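Local coordinates for protein trichosurin (Trichosurus vulpecula, PDB 2RA6) that probably binds and carries small hydrophobic molecules in the milk whey of the common brushtail possum, and is seen here holding 4-ethylphenol, at residues I139-R142 against F143-F147; Y101-S104 against K105-E108. The protein carries 1 engineered substitution. One frame throughout, in Å; residues are numbered along the deposited sequence.

Contact 1. Residues I139-R142 against F143-F147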
ATOM      1  N   ILE B 139      -1.793  14.205  17.425  1.00 16.39           N
ATOM      2  CA  ILE B 139      -1.755  12.915  16.742  1.00 16.11           C
ATOM      3  C   ILE B 139      -2.827  12.833  15.664  1.00 15.51           C
ATOM      4  O   ILE B 139      -2.552  12.394  14.541  1.00 14.59           O
ATOM      5  CB  ILE B 139      -1.934  11.751  17.742  1.00 16.99           C
ATOM      6  CG1 ILE B 139      -0.699  11.661  18.645  1.00 19.39           C
ATOM      7  CG2 ILE B 139      -2.126  10.429  16.997  1.00 19.17           C
ATOM      8  CD1 ILE B 139      -0.828  10.643  19.760  1.00 20.67           C
ATOM      9  N   LYS B 140      -4.041  13.261  15.989  1.00 14.50           N
ATOM     10  CA  LYS B 140      -5.118  13.212  15.004  1.00 14.53           C
ATOM     11  C   LYS B 140      -4.840  14.139  13.824  1.00 15.90           C
ATOM     12  O   LYS B 140      -5.098  13.779  12.673  1.00 15.70           O
ATOM     13  CB  LYS B 140      -6.469  13.544  15.654  1.00 15.56           C
ATOM     14  CG  LYS B 140      -6.913  12.481  16.648  1.00 13.56           C
ATOM     15  CD  LYS B 140      -8.390  12.582  17.024  1.00 18.45           C
ATOM     16  CE  LYS B 140      -8.705  13.837  17.801  1.00 21.12           C
ATOM     17  NZ  LYS B 140     -10.121  13.805  18.276  1.00 19.08           N
ATOM     18  N   LYS B 141      -4.293  15.318  14.109  1.00 15.84           N
ATOM     19  CA  LYS B 141      -3.976  16.290  13.063  1.00 16.46           C
ATOM     20  C   LYS B 141      -2.972  15.728  12.065  1.00 16.41           C
ATOM     21  O   LYS B 141      -3.141  15.870  10.852  1.00 16.52           O
ATOM     22  CB  LYS B 141      -3.413  17.575  13.679  1.00 18.95           C
ATOM     23  CG  LYS B 141      -3.066  18.651  12.656  1.00 21.30           C
ATOM     24  CD  LYS B 141      -2.410  19.854  13.321  1.00 25.58           C
ATOM     25  CE  LYS B 141      -2.087  20.938  12.307  1.00 27.02           C
ATOM     26  NZ  LYS B 141      -3.324  21.483  11.685  1.00 28.97           N
ATOM     27  N   ARG B 142      -1.922  15.098  12.577  1.00 15.16           N
ATOM     28  CA  ARG B 142      -0.890  14.524  11.719  1.00 16.83           C
ATOM     29  C   ARG B 142      -1.469  13.399  10.857  1.00 16.01           C
ATOM     30  O   ARG B 142      -1.203  13.328   9.658  1.00 15.95           O
ATOM     31  CB  ARG B 142       0.265  14.008  12.580  1.00 20.12           C
ATOM     32  CG  ARG B 142       1.451  13.467  11.797  1.00 25.42           C
ATOM     33  CD  ARG B 142       2.571  13.037  12.741  1.00 29.88           C
ATOM     34  NE  ARG B 142       2.095  12.090  13.746  1.00 34.18           N
ATOM     35  CZ  ARG B 142       2.860  11.530  14.678  1.00 35.88           C
ATOM     36  NH1 ARG B 142       4.154  11.816  14.744  1.00 37.79           N
ATOM     37  NH2 ARG B 142       2.329  10.684  15.551  1.00 35.28           N
ATOM     38  N   PHE B 143      -2.275  12.539  11.472  1.00 14.94           N
ATOM     39  CA  PHE B 143      -2.897  11.426  10.761  1.00 14.87           C
ATOM     40  C   PHE B 143      -3.774  11.953   9.633  1.00 14.71           C
ATOM     41  O   PHE B 143      -3.696  11.493   8.489  1.00 16.32           O
ATOM     42  CB  PHE B 143      -3.760  10.615  11.730  1.00 14.60           C
ATOM     43  CG  PHE B 143      -4.539   9.497  11.082  1.00 15.53           C
ATOM     44  CD1 PHE B 143      -3.937   8.274  10.802  1.00 15.73           C
ATOM     45  CD2 PHE B 143      -5.891   9.656  10.801  1.00 15.80           C
ATOM     46  CE1 PHE B 143      -4.681   7.220  10.250  1.00 14.48           C
ATOM     47  CE2 PHE B 143      -6.642   8.618  10.251  1.00 14.82           C
ATOM     48  CZ  PHE B 143      -6.039   7.400   9.977  1.00 13.03           C
ATOM     49  N   GLU B 144      -4.615  12.925   9.965  1.00 15.13           N
ATOM     50  CA  GLU B 144      -5.528  13.515   8.991  1.00 16.11           C
ATOM     51  C   GLU B 144      -4.813  14.255   7.864  1.00 16.92           C
ATOM     52  O   GLU B 144      -5.199  14.136   6.701  1.00 17.00           O
ATOM     53  CB  GLU B 144      -6.516  14.429   9.721  1.00 17.35           C
ATOM     54  CG  GLU B 144      -7.589  13.624  10.451  1.00 21.24           C
ATOM     55  CD  GLU B 144      -8.281  14.388  11.558  1.00 23.98           C
ATOM     56  OE1 GLU B 144      -8.451  15.618  11.424  1.00 26.34           O
ATOM     57  OE2 GLU B 144      -8.672  13.747  12.560  1.00 25.17           O
ATOM     58  N   GLU B 145      -3.766  15.003   8.198  1.00 18.03           N
ATOM     59  CA  GLU B 145      -3.020  15.735   7.182  1.00 19.17           C
ATOM     60  C   GLU B 145      -2.266  14.771   6.273  1.00 19.51           C
ATOM     61  O   GLU B 145      -2.176  14.995   5.065  1.00 18.74           O
ATOM     62  CB  GLU B 145      -2.040  16.714   7.832  1.00 22.47           C
ATOM     63  CG  GLU B 145      -2.720  17.773   8.676  1.00 26.94           C
ATOM     64  CD  GLU B 145      -1.756  18.832   9.165  1.00 30.36           C
ATOM     65  OE1 GLU B 145      -0.648  18.467   9.612  1.00 34.70           O
ATOM     66  OE2 GLU B 145      -2.114  20.027   9.112  1.00 34.23           O
ATOM     67  N   ASP B 146      -1.727  13.697   6.841  1.00 18.14           N
ATOM     68  CA  ASP B 146      -1.003  12.729   6.023  1.00 20.02           C
ATOM     69  C   ASP B 146      -1.948  12.105   5.012  1.00 18.90           C
ATOM     70  O   ASP B 146      -1.559  11.816   3.878  1.00 18.57           O
ATOM     71  CB  ASP B 146      -0.377  11.632   6.881  1.00 23.74           C
ATOM     72  CG  ASP B 146       0.822  12.121   7.660  1.00 27.68           C
ATOM     73  OD1 ASP B 146       1.466  13.092   7.205  1.00 32.38           O
ATOM     74  OD2 ASP B 146       1.128  11.529   8.711  1.00 32.61           O
ATOM     75  N   PHE B 147      -3.192  11.900   5.426  1.00 17.98           N
ATOM     76  CA  PHE B 147      -4.193  11.327   4.541  1.00 19.67           C
ATOM     77  C   PHE B 147      -4.527  12.319   3.428  1.00 19.96           C
ATOM     78  O   PHE B 147      -4.483  11.977   2.243  1.00 19.21           O
ATOM     79  CB  PHE B 147      -5.457  10.980   5.329  1.00 19.56           C
ATOM     80  CG  PHE B 147      -6.552  10.387   4.487  1.00 21.99           C
ATOM     81  CD1 PHE B 147      -6.424   9.112   3.949  1.00 23.90           C
ATOM     82  CD2 PHE B 147      -7.708  11.111   4.227  1.00 24.35           C
ATOM     83  CE1 PHE B 147      -7.439   8.564   3.158  1.00 25.77           C
ATOM     84  CE2 PHE B 147      -8.728  10.577   3.440  1.00 25.50           C
ATOM     85  CZ  PHE B 147      -8.589   9.299   2.907  1.00 24.44           C
TER

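Contact 2. Residues Y101-S104 against K105-E108. Engineered in segment 101-104: E102 (natural residue Gly).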
ATOM      1  N   TYR B 101       1.530  -1.586   9.515  1.00 13.80           N
ATOM      2  CA  TYR B 101       1.463  -0.980  10.837  1.00 13.52           C
ATOM      3  C   TYR B 101       2.528   0.106  10.981  1.00 14.67           C
ATOM      4  O   TYR B 101       3.656  -0.067  10.521  1.00 14.51           O
ATOM      5  CB  TYR B 101       1.696  -2.044  11.915  1.00 15.25           C
ATOM      6  CG  TYR B 101       2.053  -1.478  13.274  1.00 17.35           C
ATOM      7  CD1 TYR B 101       1.088  -0.884  14.082  1.00 15.92           C
ATOM      8  CD2 TYR B 101       3.357  -1.542  13.750  1.00 18.28           C
ATOM      9  CE1 TYR B 101       1.415  -0.369  15.337  1.00 17.41           C
ATOM     10  CE2 TYR B 101       3.697  -1.032  14.999  1.00 19.83           C
ATOM     11  CZ  TYR B 101       2.723  -0.452  15.787  1.00 18.79           C
ATOM     12  OH  TYR B 101       3.048   0.030  17.034  1.00 20.92           O
ATOM     13  N   GLU B 102       2.158   1.217  11.618  1.00 15.00           N
ATOM     14  CA  GLU B 102       3.080   2.327  11.860  1.00 17.17           C
ATOM     15  C   GLU B 102       2.727   3.017  13.181  1.00 17.78           C
ATOM     16  O   GLU B 102       1.561   3.075  13.564  1.00 15.96           O
ATOM     17  CB  GLU B 102       2.975   3.381  10.750  1.00 20.62           C
ATOM     18  CG  GLU B 102       3.122   2.871   9.324  1.00 27.03           C
ATOM     19  CD  GLU B 102       3.029   3.991   8.296  1.00 32.01           C
ATOM     20  OE1 GLU B 102       2.132   4.855   8.424  1.00 35.01           O
ATOM     21  OE2 GLU B 102       3.849   4.002   7.353  1.00 36.06           O
ATOM     22  N   SER B 103       3.740   3.533  13.874  1.00 18.25           N
ATOM     23  CA  SER B 103       3.536   4.288  15.113  1.00 18.43           C
ATOM     24  C   SER B 103       4.836   4.809  15.697  1.00 21.17           C
ATOM     25  O   SER B 103       5.764   4.045  15.937  1.00 22.50           O
ATOM     26  CB  SER B 103       2.833   3.471  16.200  1.00 19.47           C
ATOM     27  OG  SER B 103       2.656   4.290  17.361  1.00 18.21           O
ATOM     28  N   SER B 104       4.877   6.115  15.930  1.00 22.51           N
ATOM     29  CA  SER B 104       6.043   6.756  16.512  1.00 26.26           C
ATOM     30  C   SER B 104       5.946   6.645  18.032  1.00 26.72           C
ATOM     31  O   SER B 104       6.930   6.840  18.744  1.00 28.06           O
ATOM     32  CB  SER B 104       6.106   8.228  16.091  1.00 26.74           C
ATOM     33  OG  SER B 104       4.961   8.949  16.515  1.00 31.73           O
ATOM     34  N   LYS B 105       4.748   6.332  18.514  1.00 27.35           N
ATOM     35  CA  LYS B 105       4.481   6.167  19.941  1.00 27.58           C
ATOM     36  C   LYS B 105       3.600   4.931  20.100  1.00 26.88           C
ATOM     37  O   LYS B 105       2.398   5.035  20.348  1.00 24.37           O
ATOM     38  CB  LYS B 105       3.777   7.409  20.495  1.00 29.30           C
ATOM     39  CG  LYS B 105       4.676   8.634  20.559  1.00 32.00           C
ATOM     40  CD  LYS B 105       3.953   9.840  21.140  1.00 34.85           C
ATOM     41  CE  LYS B 105       2.989  10.447  20.136  1.00 36.41           C
ATOM     42  NZ  LYS B 105       3.709  10.984  18.946  1.00 37.34           N
ATOM     43  N   PRO B 106       4.203   3.738  19.970  1.00 27.02           N
ATOM     44  CA  PRO B 106       3.539   2.432  20.070  1.00 26.32           C
ATOM     45  C   PRO B 106       2.663   2.166  21.286  1.00 26.11           C
ATOM     46  O   PRO B 106       1.733   1.362  21.213  1.00 25.53           O
ATOM     47  CB  PRO B 106       4.701   1.445  19.956  1.00 27.24           C
ATOM     48  CG  PRO B 106       5.848   2.207  20.535  1.00 28.37           C
ATOM     49  CD  PRO B 106       5.666   3.572  19.924  1.00 27.76           C
ATOM     50  N   ASN B 107       2.949   2.839  22.396  1.00 27.01           N
ATOM     51  CA  ASN B 107       2.165   2.645  23.611  1.00 28.08           C
ATOM     52  C   ASN B 107       1.020   3.647  23.700  1.00 26.79           C
ATOM     53  O   ASN B 107       0.144   3.527  24.557  1.00 27.77           O
ATOM     54  CB  ASN B 107       3.057   2.792  24.846  1.00 31.78           C
ATOM     55  CG  ASN B 107       2.406   2.247  26.104  1.00 35.48           C
ATOM     56  OD1 ASN B 107       2.827   2.556  27.219  1.00 38.57           O
ATOM     57  ND2 ASN B 107       1.379   1.419  25.930  1.00 36.54           N
ATOM     58  N   GLU B 108       1.035   4.638  22.814  1.00 24.21           N
ATOM     59  CA  GLU B 108       0.001   5.664  22.804  1.00 21.02           C
ATOM     60  C   GLU B 108      -1.019   5.480  21.680  1.00 18.25           C
ATOM     61  O   GLU B 108      -2.215   5.674  21.890  1.00 17.44           O
ATOM     62  CB  GLU B 108       0.634   7.057  22.695  1.00 23.16           C
ATOM     63  CG  GLU B 108       1.310   7.555  23.972  1.00 26.68           C
ATOM     64  CD  GLU B 108       1.815   8.986  23.847  1.00 29.29           C
ATOM     65  OE1 GLU B 108       1.120   9.810  23.212  1.00 31.36           O
ATOM     66  OE2 GLU B 108       2.894   9.296  24.394  1.00 30.57           O
TER
HETATM   67  O   HOH W   1       1.106   0.820  18.590  1.00 23.86           O

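Contact 1. Residues I139-R142 against F143-F147
K141 and E145 are joined by a salt bridge one helical turn apart. K141 NZ lies 3.2 Å from E145 OE2, and the hydrogen bond within this bridge is weak. The lysine chain is straight as far as CE and bends only at its last torsion, chi4 64°, which turns the ammonium group to the carboxylate. The aliphatic part takes part too: K141 CG sits 3.7 Å from E145 CD. The backbone adds four successive i to i+4 bonds. E144 N donates to K140 O at 2.9 Å. F143 N reaches I139 O in the same way, at 3.1 Å. E145 N to K141 O and D146 N to R142 O continue the series.

The R142 and D146 side chains run alongside each other in the same direction, with guanidinium and carboxylate planes 24° apart. Their side-chain contact is R142 CG to D146 OD2 at 3.7 Å. R142 NE and D146 OD2 stay 5.2 Å apart, so any attraction between these charges acts over a distance. R142 NH2 turns to the 101-108 turn. The E144 stem lies along K140 O, with E144 CG 3.3 Å from it. Between these two side chains, only K140 CB comes near, 3.8 Å from E144 OE2. K140 NZ goes to N134 and D159.

F143 and F147 are among the buried residues of the helix. F143 has CG anti to the backbone N, chi1 176°, which leads its ring off the turn onto V32, A126 and L128. F147 rests on A34 and I157 and stacks with F152. K141, R142, E145 and D146 carry the outward charges, while K140 is buried with its charge paired to D159. This is an amphipathic alpha-helix packed on the barrel wall, the C-terminal helix typical of the lipocalin fold.

Contact 2. Residues Y101-S104 against K105-E108
This is the connection of a beta-hairpin, between the adjacent antiparallel strands 96-102 and 109-118 of the lipocalin barrel, where Y101 and S103 meet P106 and K105. S103 folds back over the turn. Its OG is anti to the backbone N, chi1 -179°, and accepts a weak bond from K105 N at 3.1 Å. The angle at the hydrogen is 131°, well short of straight. S103 OG also lies 3.1 Å from P106 N, which has no hydrogen to give. Y109 O, on the next strand, is its stronger partner.

Y101 reaches the same proline from the strand. The two side chains cross at about a right angle, and Y101 OH rests 3.6 Å from P106 CB. One water lies at the ring edge, in the ring plane. It accepts a bond from Y101 OH at 2.6 Å and donates one to P106 O at 2.8 Å.

The K105 chain bends at chi3 (-75°) and again at chi4. The double bend brings NZ back to S104 OG at 3.4 Å, a weak bond. S104 OG also bonds to Y109 OH. Within the turn, E108 N donates to K105 O.

E102, an engineered residue, turns to the second subunit, OE2 to Q88 NE2 of that chain. The direct polar links between the two segments are weak, so the turn probably depends as much on the water bridge and on Y109.

How the contacts relate
Contact 2 comes earlier in the chain than contact 1, and their centres are about 14 Å apart. They still touch, because the 103-108 turn reaches the first half of helix 137-148. R142 NH2 of contact 1 probably donates to S104 OG of contact 2 at 3.3 Å. K105 NZ is 3.7 Å from the same R142 NH2, so two like charges gather beside that hydroxyl. I139 CD1 packs on K105 CE at 3.8 Å. Neither contact supplies a residue of the 4-ethylphenol pocket. The Y101 ring meets F112, which lines it. Contact 2 is the nearer: the ligand is about 7 Å from the Y101 side chain and about 11 Å from that of F143.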